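Local coordinates for cellulose-binding protein (Saccharophagus degradans, PDB 2YHG) that probably binds polysaccharide and may hydrolyse N- or O-glycosyl bonds, this piece holding its nucleoside hydrolase-like domain and its C-terminal domain, at residues A[50-55]-A[316-321]; A[305-310]-A[427-432]; A[329-334]-A[368-373]. One frame throughout, in Å; residues are numbered along the deposited sequence.

Contact 1. Residues A[50-55]-A[316-321]. With ZN (zinc ion), chain I.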
loop_
_atom_site.group_PDB
_atom_site.type_symbol
_atom_site.label_atom_id
_atom_site.label_comp_id
_atom_site.label_asym_id
_atom_site.label_seq_id
_atom_site.Cartn_x
_atom_site.Cartn_y
_atom_site.Cartn_z
ATOM N N GLN A 50 -1.374 0.177 9.959
ATOM C CA GLN A 50 -1.438 1.382 9.139
ATOM C C GLN A 50 -1.190 2.613 10.021
ATOM O O GLN A 50 -0.504 3.564 9.591
ATOM C CB GLN A 50 -2.770 1.490 8.421
ATOM C CG GLN A 50 -3.056 2.816 7.728
ATOM C CD GLN A 50 -2.162 3.133 6.541
ATOM O OE1 GLN A 50 -2.586 2.974 5.392
ATOM N NE2 GLN A 50 -0.948 3.589 6.800
ATOM N N LEU A 51 -1.748 2.650 11.207
ATOM C CA LEU A 51 -1.587 3.834 12.055
ATOM C C LEU A 51 -0.148 4.072 12.477
ATOM O O LEU A 51 0.300 5.213 12.463
ATOM C CB LEU A 51 -2.543 3.791 13.229
ATOM C CG LEU A 51 -4.021 3.947 12.838
ATOM C CD1 LEU A 51 -4.860 3.680 14.080
ATOM C CD2 LEU A 51 -4.309 5.289 12.279
ATOM N N VAL A 52 0.582 3.033 12.836
ATOM C CA VAL A 52 1.985 3.241 13.232
ATOM C C VAL A 52 2.898 3.466 12.032
ATOM O O VAL A 52 4.046 3.867 12.206
ATOM C CB VAL A 52 2.523 2.150 14.180
ATOM C CG1 VAL A 52 1.696 2.075 15.452
ATOM C CG2 VAL A 52 2.663 0.791 13.489
ATOM N N MET A 53 2.373 3.250 10.831
ATOM C CA MET A 53 3.023 3.594 9.558
ATOM C C MET A 53 2.515 4.926 8.989
ATOM O O MET A 53 2.945 5.306 7.903
ATOM C CB MET A 53 2.786 2.457 8.502
ATOM C CG MET A 53 3.461 1.133 8.875
ATOM S SD MET A 53 3.210 -0.165 7.666
ATOM C CE MET A 53 4.295 0.401 6.363
ATOM N N ALA A 54 1.607 5.602 9.675
ATOM C CA ALA A 54 0.831 6.661 9.022
ATOM C C ALA A 54 1.657 7.885 8.647
ATOM O O ALA A 54 1.268 8.668 7.802
ATOM C CB ALA A 54 -0.376 7.062 9.858
ATOM N N ASN A 55 2.805 8.077 9.289
ATOM C CA ASN A 55 3.705 9.153 8.907
ATOM C C ASN A 55 4.212 9.023 7.463
ATOM O O ASN A 55 4.691 10.001 6.890
ATOM C CB ASN A 55 4.923 9.189 9.845
ATOM C CG ASN A 55 5.832 8.002 9.616
ATOM O OD1 ASN A 55 5.417 6.858 9.843
ATOM N ND2 ASN A 55 7.054 8.249 9.133
ATOM N N GLN A 316 7.788 -4.128 13.905
ATOM C CA GLN A 316 8.424 -4.292 15.228
ATOM C C GLN A 316 8.985 -2.965 15.722
ATOM O O GLN A 316 8.737 -2.560 16.872
ATOM C CB GLN A 316 9.473 -5.377 15.169
ATOM C CG GLN A 316 10.245 -5.532 16.458
ATOM C CD GLN A 316 11.396 -6.503 16.403
ATOM O OE1 GLN A 316 11.501 -7.345 15.517
ATOM N NE2 GLN A 316 12.284 -6.396 17.388
ATOM N N ALA A 317 9.780 -2.288 14.895
ATOM C CA ALA A 317 10.377 -1.019 15.292
ATOM C C ALA A 317 9.325 0.023 15.546
ATOM O O ALA A 317 9.445 0.793 16.505
ATOM C CB ALA A 317 11.355 -0.538 14.231
ATOM N N ARG A 318 8.274 0.067 14.717
ATOM C CA ARG A 318 7.252 1.092 14.909
ATOM C C ARG A 318 6.444 0.894 16.194
ATOM O O ARG A 318 6.010 1.874 16.792
ATOM C CB ARG A 318 6.365 1.180 13.673
ATOM C CG ARG A 318 7.081 1.716 12.469
ATOM C CD ARG A 318 6.266 1.553 11.206
ATOM N NE ARG A 318 6.937 2.077 10.022
ATOM C CZ ARG A 318 7.023 3.350 9.704
ATOM N NH1 ARG A 318 6.351 4.269 10.370
ATOM N NH2 ARG A 318 7.771 3.693 8.671
ATOM N N MET A 319 6.247 -0.343 16.615
ATOM C CA MET A 319 5.628 -0.570 17.907
ATOM C C MET A 319 6.546 -0.186 19.063
ATOM O O MET A 319 6.064 0.188 20.136
ATOM C CB MET A 319 5.152 -2.002 18.051
ATOM C CG MET A 319 4.005 -2.355 17.106
ATOM S SD MET A 319 2.553 -1.282 17.209
ATOM C CE MET A 319 2.068 -1.576 18.889
ATOM N N ASP A 320 7.858 -0.205 18.849
ATOM C CA ASP A 320 8.793 0.423 19.778
ATOM C C ASP A 320 8.629 1.921 19.800
ATOM O O ASP A 320 8.633 2.513 20.884
ATOM C CB ASP A 320 10.222 0.027 19.437
ATOM C CG ASP A 320 10.467 -1.465 19.564
ATOM O OD1 ASP A 320 9.645 -2.175 20.229
ATOM O OD2 ASP A 320 11.496 -1.937 19.012
ATOM N N TRP A 321 8.495 2.548 18.639
ATOM C CA TRP A 321 8.212 3.967 18.601
ATOM C C TRP A 321 7.015 4.299 19.484
ATOM O O TRP A 321 6.992 5.318 20.166
ATOM C CB TRP A 321 7.940 4.469 17.191
ATOM C CG TRP A 321 9.022 4.360 16.206
ATOM C CD1 TRP A 321 10.241 3.775 16.345
ATOM C CD2 TRP A 321 8.928 4.768 14.849
ATOM N NE1 TRP A 321 10.914 3.801 15.159
ATOM C CE2 TRP A 321 10.137 4.412 14.218
ATOM C CE3 TRP A 321 7.951 5.424 14.120
ATOM C CZ2 TRP A 321 10.407 4.714 12.878
ATOM C CZ3 TRP A 321 8.215 5.733 12.785
ATOM C CH2 TRP A 321 9.420 5.380 12.188
HETATM ZN ZN ZN I . 9.534 -4.194 20.620
HETATM O O HOH W 1 8.403 -4.451 18.888
HETATM O O HOH W 2 11.358 -4.469 19.584
HETATM O O HOH W 3 9.659 -6.228 20.949
#
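Arg318 reaches from helix 308-323 to the end of helix 42-52, which follows strand 30-35 of the six-stranded parallel sheet in the nucleoside hydrolase-like domain; its contacts run from CB to NH1. At the start of this reach Val52 and Arg318 run alongside each other, pointing opposite ways, with Val52 CG2 lying 3.7 Å from Arg318 CB. Beyond that point the arginine runs straight from CG to NE (chi3 180°), which carries the guanidinium past the helix end. Met53 lies across this stem at about a right angle, its CG 3.7 Å from Arg318 CD. Trp321 CH2 and Met53 CB lie over opposite faces of the guanidinium, each offset toward the rim. Two acceptors share NH1, each through a lone pair in its own carbonyl plane. Val52 O is 3.0 Å from Arg318 NH1. Asn55 OD1 is 2.8 Å from Arg318 NH1 and tilted 16° out of the guanidinium plane, the amide being turned 32° from it. NE pairs with Asp314 and NH2 with Glu56, so bonds on all three nitrogens limit rotation and the charge is probably balanced; NH2 also bonds a buffer molecule, probably from the crystallisation liquor. On the far side of the same helix Asp320 OD1 binds the zinc ion, with His227 and three waters among the other ligands. Val52 CG1 finishes the join against Met319, 3.9 Å from its SD.

Contact 2. Residues A[305-310]-A[427-432]. With EDO (1,2-ethanediol), chain K.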
loop_
_atom_site.group_PDB
_atom_site.type_symbol
_atom_site.label_atom_id
_atom_site.label_comp_id
_atom_site.label_asym_id
_atom_site.label_seq_id
_atom_site.Cartn_x
_atom_site.Cartn_y
_atom_site.Cartn_z
ATOM N N LYS A 305 5.970 -12.156 0.029
ATOM C CA LYS A 305 6.854 -12.847 0.943
ATOM C C LYS A 305 8.321 -12.495 0.784
ATOM O O LYS A 305 9.069 -12.482 1.765
ATOM C CB LYS A 305 6.594 -14.348 0.836
ATOM C CG LYS A 305 7.423 -15.181 1.794
ATOM N N ARG A 306 8.760 -12.206 -0.432
ATOM C CA ARG A 306 10.139 -11.814 -0.618
ATOM C C ARG A 306 10.536 -10.607 0.223
ATOM O O ARG A 306 11.719 -10.459 0.526
ATOM C CB ARG A 306 10.404 -11.588 -2.093
ATOM C CG ARG A 306 9.660 -10.401 -2.671
ATOM C CD ARG A 306 9.845 -10.275 -4.168
ATOM N NE ARG A 306 11.243 -10.151 -4.500
ATOM C CZ ARG A 306 11.779 -10.511 -5.659
ATOM N NH1 ARG A 306 11.025 -10.872 -6.682
ATOM N NH2 ARG A 306 13.085 -10.425 -5.822
ATOM N N TRP A 307 9.580 -9.767 0.597
ATOM C CA TRP A 307 9.824 -8.576 1.379
ATOM C C TRP A 307 9.606 -8.773 2.892
ATOM O O TRP A 307 9.743 -7.839 3.648
ATOM C CB TRP A 307 8.880 -7.465 0.911
ATOM C CG TRP A 307 8.896 -7.222 -0.583
ATOM C CD1 TRP A 307 7.899 -7.535 -1.450
ATOM C CD2 TRP A 307 9.945 -6.645 -1.378
ATOM N NE1 TRP A 307 8.252 -7.216 -2.730
ATOM C CE2 TRP A 307 9.511 -6.674 -2.717
ATOM C CE3 TRP A 307 11.208 -6.129 -1.087
ATOM C CZ2 TRP A 307 10.274 -6.161 -3.756
ATOM C CZ3 TRP A 307 11.958 -5.614 -2.124
ATOM C CH2 TRP A 307 11.497 -5.655 -3.442
ATOM N N SER A 308 9.237 -9.975 3.313
ATOM C CA SER A 308 8.729 -10.222 4.654
ATOM C C SER A 308 9.676 -9.763 5.758
ATOM O O SER A 308 9.226 -9.235 6.765
ATOM C CB SER A 308 8.377 -11.708 4.851
ATOM O OG SER A 308 7.062 -11.990 4.369
ATOM N N THR A 309 10.978 -10.028 5.629
ATOM C CA THR A 309 11.867 -9.650 6.729
ATOM C C THR A 309 11.780 -8.153 6.975
ATOM O O THR A 309 11.720 -7.692 8.135
ATOM C CB THR A 309 13.289 -10.093 6.464
ATOM O OG1 THR A 309 13.304 -11.514 6.417
ATOM C CG2 THR A 309 14.231 -9.607 7.569
ATOM N N ALA A 310 11.851 -7.365 5.898
ATOM C CA ALA A 310 11.770 -5.921 6.025
ATOM C C ALA A 310 10.434 -5.492 6.627
ATOM O O ALA A 310 10.366 -4.608 7.465
ATOM C CB ALA A 310 12.020 -5.245 4.692
ATOM N N TYR A 427 15.203 -1.453 6.928
ATOM C CA TYR A 427 15.508 -1.424 5.504
ATOM C C TYR A 427 15.022 -0.140 4.869
ATOM O O TYR A 427 14.047 0.471 5.305
ATOM C CB TYR A 427 14.872 -2.623 4.801
ATOM C CG TYR A 427 15.449 -3.964 5.221
ATOM C CD1 TYR A 427 15.139 -4.553 6.460
ATOM C CD2 TYR A 427 16.303 -4.653 4.395
ATOM C CE1 TYR A 427 15.673 -5.776 6.816
ATOM C CE2 TYR A 427 16.846 -5.856 4.748
ATOM C CZ TYR A 427 16.476 -6.454 5.925
ATOM O OH TYR A 427 17.068 -7.651 6.282
ATOM N N ALA A 428 15.659 0.214 3.763
ATOM C CA ALA A 428 15.172 1.271 2.890
ATOM C C ALA A 428 15.560 0.946 1.458
ATOM O O ALA A 428 16.401 0.077 1.213
ATOM C CB ALA A 428 15.720 2.635 3.292
ATOM N N TYR A 429 14.904 1.606 0.513
ATOM C CA TYR A 429 15.000 1.235 -0.893
ATOM C C TYR A 429 15.187 2.437 -1.775
ATOM O O TYR A 429 14.585 3.482 -1.555
ATOM C CB TYR A 429 13.696 0.552 -1.330
ATOM C CG TYR A 429 13.319 -0.645 -0.499
ATOM C CD1 TYR A 429 13.957 -1.849 -0.650
ATOM C CD2 TYR A 429 12.356 -0.546 0.510
ATOM C CE1 TYR A 429 13.614 -2.935 0.140
ATOM C CE2 TYR A 429 11.981 -1.626 1.267
ATOM C CZ TYR A 429 12.612 -2.815 1.073
ATOM O OH TYR A 429 12.199 -3.911 1.819
ATOM N N ARG A 430 15.903 2.231 -2.885
ATOM C CA ARG A 430 15.835 3.123 -4.030
ATOM C C ARG A 430 15.879 2.309 -5.313
ATOM O O ARG A 430 16.883 1.664 -5.600
ATOM C CB ARG A 430 16.964 4.148 -4.057
ATOM C CG ARG A 430 16.911 5.058 -5.288
ATOM C CD ARG A 430 15.779 6.077 -5.179
ATOM N NE ARG A 430 15.990 6.952 -4.020
ATOM C CZ ARG A 430 16.959 7.869 -3.930
ATOM N NH1 ARG A 430 17.619 8.261 -5.003
ATOM N NH2 ARG A 430 17.213 8.479 -2.784
ATOM N N ARG A 431 14.810 2.348 -6.089
ATOM C CA ARG A 431 14.793 1.809 -7.417
ATOM C C ARG A 431 15.291 2.825 -8.413
ATOM O O ARG A 431 14.889 3.975 -8.396
ATOM C CB ARG A 431 13.378 1.342 -7.798
ATOM C CG ARG A 431 13.355 0.572 -9.125
ATOM C CD ARG A 431 11.943 0.251 -9.593
ATOM N NE ARG A 431 11.232 -0.513 -8.575
ATOM C CZ ARG A 431 10.554 -1.644 -8.739
ATOM N NH1 ARG A 431 10.510 -2.281 -9.885
ATOM N NH2 ARG A 431 9.894 -2.112 -7.698
ATOM N N VAL A 432 16.173 2.362 -9.293
ATOM C CA VAL A 432 16.672 3.109 -10.429
ATOM C C VAL A 432 16.154 2.433 -11.689
ATOM O O VAL A 432 16.513 1.290 -11.984
ATOM C CB VAL A 432 18.199 3.179 -10.447
ATOM C CG1 VAL A 432 18.654 4.096 -11.570
ATOM C CG2 VAL A 432 18.730 3.698 -9.108
HETATM C C1 EDO K . 15.071 -7.398 -4.908
HETATM O O1 EDO K . 15.251 -8.797 -4.659
HETATM C C2 EDO K . 14.533 -7.101 -6.299
HETATM O O2 EDO K . 15.504 -7.457 -7.273
HETATM O O HOH W 4 12.380 -2.433 7.397
#
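Trp307 and Tyr429 make the aromatic part of this join. The indole turns an edge toward the phenol face in an offset edge-to-face pair, planes at 88° and the centroid of the six-membered ring 5.7 Å from that of Tyr429. The closest carbons are Trp307 CZ3 and Tyr429 CE1, 3.9 Å apart. Trp267 meets both rings and hydrogen-bonds the Tyr429 hydroxyl through its NE1, which gives that buried oxygen a polar partner.

Apolar contacts centre on Ala310, whose methyl sits between the two tyrosines. Its CB is 3.7 Å from Tyr427 CD1 and lies near the plane of the Tyr429 ring, tight against the hydroxyl at 3.2 Å from OH. Thr309 continues the row outward: with OG1 beside the backbone N (chi1 -64°), it is CG2 that faces the tyrosine, 3.7 Å from Tyr427 OH.

The polar link is indirect. One water donates to Ala310 O and accepts from Tyr427 N, 3.0 Å in each case, and so joins the first turn of the helix to the start of the strand. A 1,2-ethanediol, probably left from crystallisation, bonds Arg306 NH2 and also Ser377.

The arrangement is an interdomain interface, in which the 3-10 turn 305-307 and the first turn of helix 308-323 lie against strand 427-436 of the mixed beta sheet in the C-terminal domain.

Contact 3. Residues A[329-334]-A[368-373]. With CA (calcium ion), chain D.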
loop_
_atom_site.group_PDB
_atom_site.type_symbol
_atom_site.label_atom_id
_atom_site.label_comp_id
_atom_site.label_asym_id
_atom_site.label_seq_id
_atom_site.Cartn_x
_atom_site.Cartn_y
_atom_site.Cartn_z
ATOM N N ALA A 329 15.861 5.304 22.126
ATOM C CA ALA A 329 15.489 3.978 22.602
ATOM C C ALA A 329 14.887 3.069 21.529
ATOM O O ALA A 329 14.513 1.955 21.825
ATOM C CB ALA A 329 14.510 4.088 23.775
ATOM N N ALA A 330 14.847 3.504 20.276
ATOM C CA ALA A 330 14.297 2.662 19.210
ATOM C C ALA A 330 15.131 2.862 17.957
ATOM O O ALA A 330 15.860 3.847 17.827
ATOM C CB ALA A 330 12.837 3.002 18.947
ATOM N N ASN A 331 14.948 1.951 17.003
ATOM C CA ASN A 331 15.615 2.053 15.721
ATOM C C ASN A 331 14.767 2.775 14.690
ATOM O O ASN A 331 13.539 2.659 14.687
ATOM C CB ASN A 331 15.988 0.663 15.229
ATOM C CG ASN A 331 16.945 0.694 14.047
ATOM O OD1 ASN A 331 17.641 1.688 13.829
ATOM N ND2 ASN A 331 17.038 -0.419 13.307
ATOM N N HIS A 332 15.440 3.544 13.837
ATOM C CA HIS A 332 14.813 4.261 12.731
ATOM C C HIS A 332 15.469 3.909 11.396
ATOM O O HIS A 332 16.635 3.500 11.345
ATOM C CB HIS A 332 14.859 5.756 12.984
ATOM C CG HIS A 332 14.384 6.106 14.358
ATOM N ND1 HIS A 332 15.224 6.042 15.444
ATOM C CD2 HIS A 332 13.148 6.355 14.855
ATOM C CE1 HIS A 332 14.528 6.240 16.552
ATOM N NE2 HIS A 332 13.267 6.449 16.224
ATOM N N HIS A 333 14.718 4.045 10.321
ATOM C CA HIS A 333 15.140 3.539 9.027
ATOM C C HIS A 333 16.353 4.285 8.481
ATOM O O HIS A 333 16.440 5.506 8.609
ATOM C CB HIS A 333 14.014 3.580 8.031
ATOM C CG HIS A 333 12.756 2.967 8.542
ATOM N ND1 HIS A 333 11.973 3.547 9.515
ATOM C CD2 HIS A 333 12.168 1.800 8.213
ATOM C CE1 HIS A 333 10.927 2.765 9.738
ATOM N NE2 HIS A 333 11.044 1.675 8.988
ATOM N N PRO A 334 17.202 3.571 7.736
ATOM C CA PRO A 334 18.267 4.265 7.016
ATOM C C PRO A 334 17.691 5.079 5.862
ATOM O O PRO A 334 16.537 4.894 5.447
ATOM C CB PRO A 334 19.141 3.129 6.518
ATOM C CG PRO A 334 18.296 1.913 6.533
ATOM C CD PRO A 334 17.257 2.106 7.562
ATOM N N ASP A 368 20.370 6.882 13.398
ATOM C CA ASP A 368 20.785 6.392 14.709
ATOM C C ASP A 368 22.292 6.211 14.793
ATOM O O ASP A 368 22.804 5.831 15.840
ATOM C CB ASP A 368 20.113 5.063 15.015
ATOM C CG ASP A 368 18.645 5.079 14.728
ATOM O OD1 ASP A 368 17.928 5.757 15.493
ATOM O OD2 ASP A 368 18.210 4.485 13.706
ATOM N N GLY A 369 22.991 6.388 13.672
ATOM C CA GLY A 369 24.413 6.129 13.600
ATOM C C GLY A 369 24.719 4.655 13.459
ATOM O O GLY A 369 25.837 4.234 13.753
ATOM N N ASP A 370 23.748 3.865 12.989
ATOM C CA ASP A 370 24.029 2.471 12.712
ATOM C C ASP A 370 24.971 2.344 11.508
ATOM O O ASP A 370 25.038 3.233 10.666
ATOM C CB ASP A 370 22.735 1.722 12.361
ATOM C CG ASP A 370 21.655 1.797 13.443
ATOM O OD1 ASP A 370 22.008 1.801 14.635
ATOM O OD2 ASP A 370 20.475 1.692 13.080
ATOM N N SER A 371 25.556 1.165 11.366
ATOM C CA SER A 371 26.245 0.790 10.146
ATOM C C SER A 371 25.254 0.370 9.071
ATOM O O SER A 371 24.165 -0.083 9.381
ATOM C CB SER A 371 27.254 -0.334 10.415
ATOM O OG SER A 371 28.314 0.143 11.188
ATOM N N LEU A 372 25.657 0.544 7.812
ATOM C CA LEU A 372 24.823 0.251 6.663
ATOM C C LEU A 372 25.407 -0.898 5.861
ATOM O O LEU A 372 26.621 -0.950 5.602
ATOM C CB LEU A 372 24.670 1.475 5.763
ATOM C CG LEU A 372 23.979 2.679 6.369
ATOM C CD1 LEU A 372 24.047 3.855 5.416
ATOM C CD2 LEU A 372 22.546 2.343 6.776
ATOM N N ASN A 373 24.501 -1.690 5.311
ATOM C CA ASN A 373 24.775 -2.735 4.338
ATOM C C ASN A 373 24.071 -2.345 3.049
ATOM O O ASN A 373 22.905 -1.929 3.078
ATOM C CB ASN A 373 24.242 -4.075 4.875
ATOM C CG ASN A 373 24.432 -5.216 3.905
ATOM O OD1 ASN A 373 23.606 -5.413 2.999
ATOM N ND2 ASN A 373 25.593 -5.872 3.979
HETATM CA CA CA D . 18.785 2.857 12.073
HETATM O O HOH W 5 19.552 1.928 15.985
#
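Asp368 comes to the loop 329-334 at His332, and its side chain can be followed outward. CB points toward that loop and stands off the metal. With CG anti to the carbonyl carbon (chi1 -47°), the carboxylate is presented with one oxygen for the histidine and one for the calcium. OD1 accepts a hydrogen bond from His332 ND1, which meets its syn lone pair over 2.7 Å at 172°, almost straight, and the carboxylate lies nearly coplanar with the ring. OD2 binds the calcium ion at 2.4 Å and also accepts the backbone N-H of His332, 2.9 Å from N, from 27° out of the carboxylate plane. The ring is held at its other end too, since NE2 is hydrogen-bonded to His96. It acts from the second shell on Asp368, while the carbonyl O of His332 is a first-shell ligand.

The whole is a seven-coordinate calcium site between the linker after helix 308-323 and the acidic loop that leads into strand 372-378 of the C-terminal domain. From these two segments come Asn331 OD1, His332 O, Asp368 OD2 and Asp370 OD2; Asp366 and Asp420 complete the shell. Oxygens therefore crowd together, with Asn331 OD1 only 2.9 Å from Asp370 OD2, an approach the shared cation makes tolerable. Asn331 ND2 turns elsewhere, to Pro424 O. A water lies 2.9 Å from Asn331 OD1 and 2.8 Å from Asp370 OD1, the oxygen of that aspartate turned off the metal. Further along, where the acidic loop becomes strand, Leu372 CD2 packs against Pro334 CB at 3.5 Å.

Overall arrangement
Helix 308-323 ties the set together: its first turn, with the preceding 3-10 turn, serves contact 2 and its later turns contact 1, centres about 17 Å apart. Contact 3 follows where the chain leaves that helix, its centre about 15 Å from that of contact 1; Trp321 NE1 is 2.9 Å from Asn331 O, a probable hydrogen bond, and the indole stacks with His332. Contacts 2 and 3, centres about 16 Å apart, reach the same mixed sheet and meet where Ala428 CB packs 3.2 Å from Pro334 O. Buffer (BTB), probably from the crystallisation liquor, bonds Arg318 NH2 and Tyr427 O and lies about 6 Å from the Pro334 side chain. Zinc and calcium are separate sites, about 14 Å apart ion to ion.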